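Side-chain contacts in tRNA dimethylallyltransferase (PDB 3D3Q), which probably transfers a dimethylallyl group from dimethylallyl diphosphate to adenine 37 of tRNAs that read codons beginning with uridine: residues P163-R166 with K167-L170; H147-L150 with A151-K155; L281-F284 with K285-N289. All blocks are in the same frame, centred on the assembly; numbering follows the deposited sequence.

All three contacts are local, and between them they cover two helix starts and two helix ends. Interactions 1 and 2 lie near the surface of the helical part of the chain and touch: Pro163 packs on His147, and Val169 on Leu150. Interaction 2 spans the end of helix 143-153 and the N-cap of helix 155-160, and helix 166-179 begins in interaction 1. Interaction 3 stands apart, about 18 Å from interaction 1 centre to centre, partly buried and much closer to the middle of the chain. The chemistry differs accordingly: an asparagine cap in 163-170, an aromatic pair in 147-155, and in 281-289 a tryptophan packed by lysine and selenomethionine chains.

Interaction 1 (P163-R166 with K167-L170); sequences PNNR and KRVL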
ATOM      1  N   PRO A 163     -15.696  -6.025 -25.588  1.00 38.50           N
ATOM      2  CA  PRO A 163     -15.925  -4.575 -25.737  1.00 37.81           C
ATOM      3  C   PRO A 163     -16.947  -3.888 -24.830  1.00 38.11           C
ATOM      4  O   PRO A 163     -17.013  -2.649 -24.756  1.00 37.43           O
ATOM      5  CB  PRO A 163     -16.230  -4.407 -27.241  1.00 37.81           C
ATOM      6  CG  PRO A 163     -16.639  -5.758 -27.707  1.00 37.48           C
ATOM      7  CD  PRO A 163     -15.832  -6.728 -26.877  1.00 37.98           C
ATOM      8  N   ASN A 164     -17.722  -4.688 -24.110  1.00 38.11           N
ATOM      9  CA  ASN A 164     -18.727  -4.142 -23.210  1.00 37.10           C
ATOM     10  C   ASN A 164     -18.188  -4.006 -21.793  1.00 36.94           C
ATOM     11  O   ASN A 164     -18.883  -3.524 -20.895  1.00 38.67           O
ATOM     12  CB  ASN A 164     -19.996  -5.009 -23.233  1.00 37.14           C
ATOM     13  CG  ASN A 164     -20.908  -4.678 -24.417  1.00 37.37           C
ATOM     14  OD1 ASN A 164     -21.943  -5.314 -24.627  1.00 36.48           O
ATOM     15  ND2 ASN A 164     -20.525  -3.661 -25.188  1.00 37.37           N
ATOM     16  N   ASN A 165     -16.944  -4.414 -21.587  1.00 35.45           N
ATOM     17  CA  ASN A 165     -16.335  -4.284 -20.267  1.00 35.14           C
ATOM     18  C   ASN A 165     -15.438  -3.051 -20.297  1.00 34.41           C
ATOM     19  O   ASN A 165     -14.229  -3.143 -20.075  1.00 34.23           O
ATOM     20  CB  ASN A 165     -15.492  -5.511 -19.947  1.00 34.78           C
ATOM     21  CG  ASN A 165     -15.009  -5.511 -18.521  1.00 34.96           C
ATOM     22  OD1 ASN A 165     -14.964  -4.461 -17.874  1.00 37.78           O
ATOM     23  ND2 ASN A 165     -14.646  -6.676 -18.016  1.00 31.57           N
ATOM     24  N   ARG A 166     -16.044  -1.899 -20.559  1.00 33.71           N
ATOM     25  CA  ARG A 166     -15.300  -0.663 -20.676  1.00 32.41           C
ATOM     26  C   ARG A 166     -14.224  -0.503 -19.627  1.00 32.61           C
ATOM     27  O   ARG A 166     -13.124  -0.046 -19.932  1.00 32.21           O
ATOM     28  CB  ARG A 166     -16.234   0.537 -20.633  1.00 30.27           C
ATOM     29  CG  ARG A 166     -15.632   1.762 -21.277  1.00 29.21           C
ATOM     30  CD  ARG A 166     -16.402   3.010 -20.913  1.00 30.19           C
ATOM     31  NE  ARG A 166     -16.030   4.188 -21.702  1.00 31.36           N
ATOM     32  CZ  ARG A 166     -16.199   4.290 -23.018  1.00 33.14           C
ATOM     33  NH1 ARG A 166     -15.837   5.401 -23.639  1.00 35.67           N
ATOM     34  NH2 ARG A 166     -16.714   3.279 -23.715  1.00 30.80           N
ATOM     35  N   LYS A 167     -14.525  -0.884 -18.395  1.00 33.69           N
ATOM     36  CA  LYS A 167     -13.528  -0.755 -17.333  1.00 36.30           C
ATOM     37  C   LYS A 167     -12.187  -1.383 -17.704  1.00 36.89           C
ATOM     38  O   LYS A 167     -11.177  -0.685 -17.841  1.00 37.20           O
ATOM     39  CB  LYS A 167     -14.019  -1.399 -16.046  1.00 34.08           C
ATOM     40  CG  LYS A 167     -14.161  -0.418 -14.930  1.00 34.45           C
ATOM     41  CD  LYS A 167     -12.842   0.006 -14.350  1.00 33.65           C
ATOM     42  CE  LYS A 167     -13.098   0.643 -12.978  1.00 33.89           C
ATOM     43  NZ  LYS A 167     -11.868   1.149 -12.313  1.00 33.04           N
ATOM     44  N   ARG A 168     -12.172  -2.703 -17.855  1.00 37.07           N
ATOM     45  CA  ARG A 168     -10.928  -3.362 -18.184  1.00 38.08           C
ATOM     46  C   ARG A 168     -10.268  -2.823 -19.456  1.00 36.42           C
ATOM     47  O   ARG A 168      -9.042  -2.797 -19.546  1.00 36.69           O
ATOM     48  CB  ARG A 168     -11.125  -4.870 -18.280  1.00 41.03           C
ATOM     49  CG  ARG A 168     -10.929  -5.573 -16.947  1.00 45.62           C
ATOM     50  CD  ARG A 168     -10.654  -7.064 -17.150  1.00 50.99           C
ATOM     51  NE  ARG A 168      -9.527  -7.303 -18.065  1.00 53.70           N
ATOM     52  CZ  ARG A 168      -9.041  -8.513 -18.345  1.00 55.38           C
ATOM     53  NH1 ARG A 168      -9.584  -9.593 -17.783  1.00 57.21           N
ATOM     54  NH2 ARG A 168      -8.014  -8.643 -19.171  1.00 54.50           N
ATOM     55  N   VAL A 169     -11.071  -2.375 -20.421  1.00 33.11           N
ATOM     56  CA  VAL A 169     -10.524  -1.843 -21.653  1.00 30.14           C
ATOM     57  C   VAL A 169      -9.799  -0.535 -21.390  1.00 30.72           C
ATOM     58  O   VAL A 169      -8.710  -0.302 -21.930  1.00 29.71           O
ATOM     59  CB  VAL A 169     -11.618  -1.620 -22.730  1.00 29.95           C
ATOM     60  CG1 VAL A 169     -11.019  -1.013 -23.995  1.00 27.38           C
ATOM     61  CG2 VAL A 169     -12.282  -2.945 -23.077  1.00 31.20           C
ATOM     62  N   LEU A 170     -10.379   0.331 -20.570  1.00 30.04           N
ATOM     63  CA  LEU A 170      -9.705   1.597 -20.270  1.00 31.78           C
ATOM     64  C   LEU A 170      -8.409   1.336 -19.510  1.00 32.26           C
ATOM     65  O   LEU A 170      -7.380   1.926 -19.812  1.00 31.14           O
ATOM     66  CB  LEU A 170     -10.603   2.525 -19.436  1.00 31.59           C
ATOM     67  CG  LEU A 170     -11.717   3.250 -20.191  1.00 30.71           C
ATOM     68  CD1 LEU A 170     -12.639   3.947 -19.185  1.00 28.84           C
ATOM     69  CD2 LEU A 170     -11.116   4.236 -21.183  1.00 27.36           C
TER
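Lys167 stands in the first turn of helix 166-179 and lies against Asn165, its CB 3.7 Å from Asn165 OD1; past that carbon the lysine chain bends and leads away. Arg168 takes the capping bond. Its backbone N donates to Asn165 OD1 over 3.3 Å, nearly straight at the hydrogen (170°), although the donor stands well above the amide plane and not on a lone pair. Asn165 reaches it because CG is anti to the backbone N (chi1 -172°), which lays the amide beside its own carbonyl carbon, within reach of Arg168 N. The amide also borders the aliphatic part of Arg168, ND2 of Asn165 being 4.0 Å from CG of Arg168, while the guanidinium, its plane 69° from that of the amide, makes a long, weak ion pair with Asp160. Val169 N bonds to Asn165 O at 3.3 Å, in the carbonyl plane, so Asn165 holds two successive N-H groups, one by side chain and one by main chain. The buried Val169 also sets CG2 3.6 Å from Asn165 O. Leu170 N follows with a 2.8 Å bond to Arg166 O, and Leu170 CD1 approaches the Arg166 guanidinium obliquely; that arginine runs out extended to give NH1 to Leu141 O. This is an asparagine N-cap, at the head of a helix whose residues 167-171 probably contact substrate tRNA.

Interaction 2 (H147-L150 with A151-K155); sequences HEYL and ASFDK
Tyr149 and Phe153, one turn apart at the C-terminal end of helix 143-153, form an offset edge-to-face pair. Phe153 turns its edge to the face of Tyr149: the planes stand at 79°, the centroids are 4.9 Å apart, and Phe153 CE2 sits above the ring at 3.3 Å from Tyr149 CZ. The phenol oxygen, in turn, lies in the plane of the phenylalanine ring at its edge. Differing first torsions, with CG of Tyr149 anti to the backbone N (chi1 177°) and CG of Phe153 beside its own, bring the two side chains together at a slant, edge on face. Ser152, next to Phe153 in sequence, turns its OG back to Tyr149 O at 2.6 Å; the same oxygen stands over the centre of one Phe153 face. Around this group Tyr149 packs on Ile173 and Leu177, and Phe153 meets the ring of Tyr176, all on helix 166-179. Asp154 then begins the next helix as its N-cap, OD2 accepting from Ser157 N and OD1 bonding Ser184 OG. Leu150 O accepts two bonds, from Phe153 N at 2.9 Å, above the carbonyl plane, and from Asp154 N at 3.1 Å, almost in line with the carbonyl.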
ATOM      1  N   HIS A 147     -12.868  -0.016 -28.228  1.00 42.50           N
ATOM      2  CA  HIS A 147     -12.283  -1.356 -28.268  1.00 41.68           C
ATOM      3  C   HIS A 147     -11.363  -1.462 -29.473  1.00 42.48           C
ATOM      4  O   HIS A 147     -10.283  -2.042 -29.379  1.00 40.88           O
ATOM      5  CB  HIS A 147     -13.385  -2.411 -28.370  1.00 40.73           C
ATOM      6  CG  HIS A 147     -12.895  -3.819 -28.211  1.00 41.03           C
ATOM      7  ND1 HIS A 147     -12.306  -4.277 -27.052  1.00 40.48           N
ATOM      8  CD2 HIS A 147     -12.948  -4.883 -29.048  1.00 40.08           C
ATOM      9  CE1 HIS A 147     -12.023  -5.560 -27.176  1.00 39.24           C
ATOM     10  NE2 HIS A 147     -12.403  -5.952 -28.379  1.00 38.96           N
ATOM     11  N   GLU A 148     -11.814  -0.906 -30.604  1.00 44.54           N
ATOM     12  CA  GLU A 148     -11.038  -0.912 -31.850  1.00 46.10           C
ATOM     13  C   GLU A 148      -9.719  -0.225 -31.520  1.00 45.31           C
ATOM     14  O   GLU A 148      -8.643  -0.723 -31.846  1.00 45.45           O
ATOM     15  CB  GLU A 148     -11.718  -0.100 -32.977  1.00 48.95           C
ATOM     16  CG  GLU A 148     -13.201  -0.404 -33.337  1.00 53.59           C
ATOM     17  CD  GLU A 148     -13.479  -1.824 -33.840  1.00 55.67           C
ATOM     18  OE1 GLU A 148     -14.644  -2.101 -34.239  1.00 55.75           O
ATOM     19  OE2 GLU A 148     -12.546  -2.663 -33.830  1.00 56.38           O
ATOM     20  N   TYR A 149      -9.834   0.930 -30.872  1.00 43.61           N
ATOM     21  CA  TYR A 149      -8.690   1.729 -30.470  1.00 41.58           C
ATOM     22  C   TYR A 149      -7.718   0.904 -29.655  1.00 40.76           C
ATOM     23  O   TYR A 149      -6.515   0.962 -29.866  1.00 41.07           O
ATOM     24  CB  TYR A 149      -9.149   2.932 -29.646  1.00 40.50           C
ATOM     25  CG  TYR A 149      -8.012   3.771 -29.141  1.00 41.41           C
ATOM     26  CD1 TYR A 149      -7.117   4.358 -30.028  1.00 42.25           C
ATOM     27  CD2 TYR A 149      -7.814   3.968 -27.774  1.00 42.66           C
ATOM     28  CE1 TYR A 149      -6.047   5.123 -29.573  1.00 45.05           C
ATOM     29  CE2 TYR A 149      -6.742   4.740 -27.304  1.00 43.90           C
ATOM     30  CZ  TYR A 149      -5.864   5.312 -28.214  1.00 44.94           C
ATOM     31  OH  TYR A 149      -4.805   6.086 -27.788  1.00 46.88           O
ATOM     32  N   LEU A 150      -8.240   0.129 -28.716  1.00 40.67           N
ATOM     33  CA  LEU A 150      -7.380  -0.695 -27.880  1.00 40.36           C
ATOM     34  C   LEU A 150      -6.695  -1.744 -28.757  1.00 42.74           C
ATOM     35  O   LEU A 150      -5.480  -1.932 -28.663  1.00 44.62           O
ATOM     36  CB  LEU A 150      -8.209  -1.357 -26.775  1.00 38.33           C
ATOM     37  CG  LEU A 150      -7.588  -1.909 -25.484  1.00 36.05           C
ATOM     38  CD1 LEU A 150      -7.992  -3.372 -25.337  1.00 33.03           C
ATOM     39  CD2 LEU A 150      -6.067  -1.753 -25.472  1.00 33.64           C
ATOM     40  N   ALA A 151      -7.467  -2.405 -29.625  1.00 43.61           N
ATOM     41  CA  ALA A 151      -6.946  -3.436 -30.535  1.00 43.09           C
ATOM     42  C   ALA A 151      -5.686  -3.002 -31.289  1.00 44.48           C
ATOM     43  O   ALA A 151      -4.716  -3.756 -31.390  1.00 45.40           O
ATOM     44  CB  ALA A 151      -8.026  -3.835 -31.532  1.00 41.14           C
ATOM     45  N   SER A 152      -5.717  -1.787 -31.822  1.00 43.95           N
ATOM     46  CA  SER A 152      -4.597  -1.240 -32.565  1.00 43.02           C
ATOM     47  C   SER A 152      -3.272  -1.365 -31.800  1.00 44.27           C
ATOM     48  O   SER A 152      -2.232  -1.533 -32.414  1.00 44.19           O
ATOM     49  CB  SER A 152      -4.844   0.228 -32.858  1.00 41.09           C
ATOM     50  OG  SER A 152      -4.602   0.983 -31.695  1.00 39.42           O
ATOM     51  N   PHE A 153      -3.303  -1.271 -30.472  1.00 46.29           N
ATOM     52  CA  PHE A 153      -2.081  -1.365 -29.683  1.00 46.52           C
ATOM     53  C   PHE A 153      -1.840  -2.753 -29.187  1.00 45.24           C
ATOM     54  O   PHE A 153      -0.942  -3.441 -29.644  1.00 46.68           O
ATOM     55  CB  PHE A 153      -2.121  -0.465 -28.449  1.00 50.92           C
ATOM     56  CG  PHE A 153      -2.331   0.965 -28.753  1.00 55.72           C
ATOM     57  CD1 PHE A 153      -1.588   1.585 -29.757  1.00 57.94           C
ATOM     58  CD2 PHE A 153      -3.297   1.697 -28.063  1.00 57.22           C
ATOM     59  CE1 PHE A 153      -1.803   2.929 -30.091  1.00 60.91           C
ATOM     60  CE2 PHE A 153      -3.526   3.040 -28.383  1.00 60.66           C
ATOM     61  CZ  PHE A 153      -2.778   3.665 -29.404  1.00 61.35           C
ATOM     62  N   ASP A 154      -2.656  -3.162 -28.234  1.00 44.46           N
ATOM     63  CA  ASP A 154      -2.506  -4.466 -27.628  1.00 44.03           C
ATOM     64  C   ASP A 154      -3.549  -5.437 -28.150  1.00 44.66           C
ATOM     65  O   ASP A 154      -4.684  -5.466 -27.678  1.00 46.30           O
ATOM     66  CB  ASP A 154      -2.604  -4.309 -26.111  1.00 40.35           C
ATOM     67  CG  ASP A 154      -2.297  -5.572 -25.381  1.00 38.26           C
ATOM     68  OD1 ASP A 154      -2.100  -5.491 -24.156  1.00 37.00           O
ATOM     69  OD2 ASP A 154      -2.267  -6.638 -26.031  1.00 36.25           O
ATOM     70  N   LYS A 155      -3.154  -6.230 -29.135  1.00 45.57           N
ATOM     71  CA  LYS A 155      -4.057  -7.188 -29.747  1.00 46.03           C
ATOM     72  C   LYS A 155      -4.456  -8.260 -28.738  1.00 46.09           C
ATOM     73  O   LYS A 155      -5.623  -8.651 -28.654  1.00 45.24           O
ATOM     74  CB  LYS A 155      -3.384  -7.819 -30.965  1.00 46.65           C
ATOM     75  CG  LYS A 155      -4.340  -8.439 -31.968  1.00 49.84           C
ATOM     76  CD  LYS A 155      -5.242  -7.398 -32.641  1.00 52.98           C
ATOM     77  CE  LYS A 155      -4.470  -6.474 -33.591  1.00 55.25           C
ATOM     78  NZ  LYS A 155      -5.400  -5.669 -34.442  1.00 54.84           N
TER

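Interaction 3 (L281-F284 with K285-N289); sequences LTWF and KNKMN
A CH-pi contact and a Met-aromatic contact mark the C-terminal end of helix 262-286, both made by Trp283, which lies within 278-285, a region that probably touches substrate tRNA. Lys287 lays its chain across one face of the indole at about a right angle. Its CB stands 3.5 Å from the centroid of the six-membered ring, only 9° off the normal, and CG covers the middle of the indole. With CG of Trp283 anti to the backbone N (chi1 -157°), the ring swings beside its own carbonyl and reaches these later residues. Met288, a selenomethionine, comes in at the edge instead: SE is 4.8 Å from the same centroid, 81° off the normal, and CG lies 3.3 Å from Trp283 CZ3. That CG also packs 3.6 Å from CD1 of Phe284, so Met288 CG touches both aromatic side chains. Within the helix itself, Leu281 and Lys285 run side by side, CD1 of the leucine against CD of the lysine at 3.4 Å. Thr282 O accepts two backbone bonds, from Lys285 N above the carbonyl plane and from Asn286 N within it. Lys285 NZ pairs with Glu204 and makes a cation-pi contact with Trp292. These partners lie on the neighbouring strands 197-204 and 291-294, while helix 106-113 packs on Trp283, Phe284 and Met288 through Gln110, Ile109 and Leu113.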
ATOM      1  N   LEU A 281      -0.412   5.589  -3.654  1.00 43.60           N
ATOM      2  CA  LEU A 281      -1.718   5.273  -4.214  1.00 44.86           C
ATOM      3  C   LEU A 281      -1.516   5.102  -5.715  1.00 46.02           C
ATOM      4  O   LEU A 281      -2.040   4.170  -6.324  1.00 46.62           O
ATOM      5  CB  LEU A 281      -2.688   6.425  -3.933  1.00 46.05           C
ATOM      6  CG  LEU A 281      -4.188   6.157  -3.834  1.00 47.29           C
ATOM      7  CD1 LEU A 281      -4.661   5.523  -5.125  1.00 48.02           C
ATOM      8  CD2 LEU A 281      -4.496   5.251  -2.637  1.00 47.94           C
ATOM      9  N   THR A 282      -0.727   6.000  -6.297  1.00 46.51           N
ATOM     10  CA  THR A 282      -0.448   5.974  -7.721  1.00 46.62           C
ATOM     11  C   THR A 282       0.188   4.661  -8.168  1.00 47.68           C
ATOM     12  O   THR A 282      -0.224   4.079  -9.172  1.00 48.50           O
ATOM     13  CB  THR A 282       0.472   7.140  -8.108  1.00 46.54           C
ATOM     14  OG1 THR A 282      -0.137   8.379  -7.726  1.00 44.95           O
ATOM     15  CG2 THR A 282       0.711   7.151  -9.599  1.00 48.15           C
ATOM     16  N   TRP A 283       1.185   4.201  -7.415  1.00 49.10           N
ATOM     17  CA  TRP A 283       1.905   2.957  -7.703  1.00 48.96           C
ATOM     18  C   TRP A 283       0.984   1.734  -7.693  1.00 48.30           C
ATOM     19  O   TRP A 283       1.030   0.916  -8.607  1.00 48.47           O
ATOM     20  CB  TRP A 283       3.013   2.740  -6.667  1.00 50.31           C
ATOM     21  CG  TRP A 283       4.130   1.857  -7.132  1.00 53.10           C
ATOM     22  CD1 TRP A 283       5.328   2.261  -7.648  1.00 53.65           C
ATOM     23  CD2 TRP A 283       4.139   0.425  -7.177  1.00 53.31           C
ATOM     24  NE1 TRP A 283       6.077   1.174  -8.004  1.00 53.64           N
ATOM     25  CE2 TRP A 283       5.377   0.035  -7.718  1.00 53.34           C
ATOM     26  CE3 TRP A 283       3.232  -0.565  -6.791  1.00 54.28           C
ATOM     27  CZ2 TRP A 283       5.720  -1.296  -7.918  1.00 55.15           C
ATOM     28  CZ3 TRP A 283       3.570  -1.896  -6.985  1.00 54.82           C
ATOM     29  CH2 TRP A 283       4.813  -2.251  -7.537  1.00 55.31           C
ATOM     30  N   PHE A 284       0.165   1.612  -6.651  1.00 47.17           N
ATOM     31  CA  PHE A 284      -0.750   0.488  -6.525  1.00 45.95           C
ATOM     32  C   PHE A 284      -1.837   0.490  -7.579  1.00 46.16           C
ATOM     33  O   PHE A 284      -2.631  -0.442  -7.658  1.00 47.88           O
ATOM     34  CB  PHE A 284      -1.386   0.457  -5.129  1.00 42.99           C
ATOM     35  CG  PHE A 284      -0.553  -0.254  -4.104  1.00 40.18           C
ATOM     36  CD1 PHE A 284      -0.251  -1.598  -4.259  1.00 38.71           C
ATOM     37  CD2 PHE A 284      -0.043   0.424  -2.998  1.00 40.20           C
ATOM     38  CE1 PHE A 284       0.538  -2.260  -3.331  1.00 38.81           C
ATOM     39  CE2 PHE A 284       0.754  -0.227  -2.056  1.00 38.51           C
ATOM     40  CZ  PHE A 284       1.045  -1.568  -2.227  1.00 39.99           C
ATOM     41  N   LYS A 285      -1.895   1.527  -8.395  1.00 46.47           N
ATOM     42  CA  LYS A 285      -2.915   1.548  -9.422  1.00 47.62           C
ATOM     43  C   LYS A 285      -2.321   1.358 -10.798  1.00 48.73           C
ATOM     44  O   LYS A 285      -3.000   0.895 -11.705  1.00 49.63           O
ATOM     45  CB  LYS A 285      -3.687   2.847  -9.368  1.00 47.52           C
ATOM     46  CG  LYS A 285      -4.386   3.025  -8.049  1.00 49.56           C
ATOM     47  CD  LYS A 285      -5.406   4.153  -8.105  1.00 51.10           C
ATOM     48  CE  LYS A 285      -6.782   3.673  -8.581  1.00 51.69           C
ATOM     49  NZ  LYS A 285      -7.569   2.935  -7.543  1.00 51.69           N
ATOM     50  N   ASN A 286      -1.046   1.700 -10.945  1.00 49.04           N
ATOM     51  CA  ASN A 286      -0.358   1.578 -12.215  1.00 50.46           C
ATOM     52  C   ASN A 286       0.641   0.427 -12.271  1.00 50.96           C
ATOM     53  O   ASN A 286       1.488   0.386 -13.158  1.00 51.83           O
ATOM     54  CB  ASN A 286       0.377   2.884 -12.519  1.00 52.33           C
ATOM     55  CG  ASN A 286      -0.550   4.069 -12.612  1.00 54.53           C
ATOM     56  OD1 ASN A 286      -0.105   5.224 -12.615  1.00 55.13           O
ATOM     57  ND2 ASN A 286      -1.849   3.797 -12.692  1.00 55.49           N
ATOM     58  N   LYS A 287       0.562  -0.506 -11.337  1.00 49.95           N
ATOM     59  CA  LYS A 287       1.522  -1.598 -11.331  1.00 50.52           C
ATOM     60  C   LYS A 287       0.894  -2.879 -10.845  1.00 51.97           C
ATOM     61  O   LYS A 287       1.270  -3.975 -11.264  1.00 52.44           O
ATOM     62  CB  LYS A 287       2.699  -1.269 -10.409  1.00 50.17           C
ATOM     63  CG  LYS A 287       3.447   0.012 -10.713  1.00 48.41           C
ATOM     64  CD  LYS A 287       4.348  -0.153 -11.913  1.00 49.42           C
ATOM     65  CE  LYS A 287       5.328   1.012 -12.033  1.00 50.59           C
ATOM     66  NZ  LYS A 287       6.209   1.157 -10.831  1.00 50.42           N
HETATM   67  N   MSE A 288      -0.063  -2.739  -9.941  1.00 54.12           N
HETATM   68  CA  MSE A 288      -0.730  -3.894  -9.361  1.00 56.02           C
HETATM   69  C   MSE A 288      -2.165  -3.965  -9.788  1.00 54.23           C
HETATM   70  O   MSE A 288      -2.775  -2.973 -10.186  1.00 53.68           O
HETATM   71  CB  MSE A 288      -0.717  -3.813  -7.839  1.00 61.19           C
HETATM   72  CG  MSE A 288       0.602  -3.424  -7.219  1.00 67.84           C
HETATM   73 SE   MSE A 288       1.820  -4.876  -7.106  1.00 79.05          SE
HETATM   74  CE  MSE A 288       1.166  -5.673  -5.465  1.00 75.12           C
ATOM     75  N   ASN A 289      -2.704  -5.162  -9.683  1.00 53.34           N
ATOM     76  CA  ASN A 289      -4.084  -5.372 -10.013  1.00 53.29           C
ATOM     77  C   ASN A 289      -4.739  -5.571  -8.658  1.00 50.83           C
ATOM     78  O   ASN A 289      -4.885  -6.692  -8.181  1.00 49.74           O
ATOM     79  CB  ASN A 289      -4.241  -6.621 -10.873  1.00 56.36           C
ATOM     80  CG  ASN A 289      -5.660  -6.815 -11.334  1.00 58.29           C
ATOM     81  OD1 ASN A 289      -6.223  -5.949 -12.014  1.00 58.96           O
ATOM     82  ND2 ASN A 289      -6.260  -7.943 -10.963  1.00 59.23           N
TER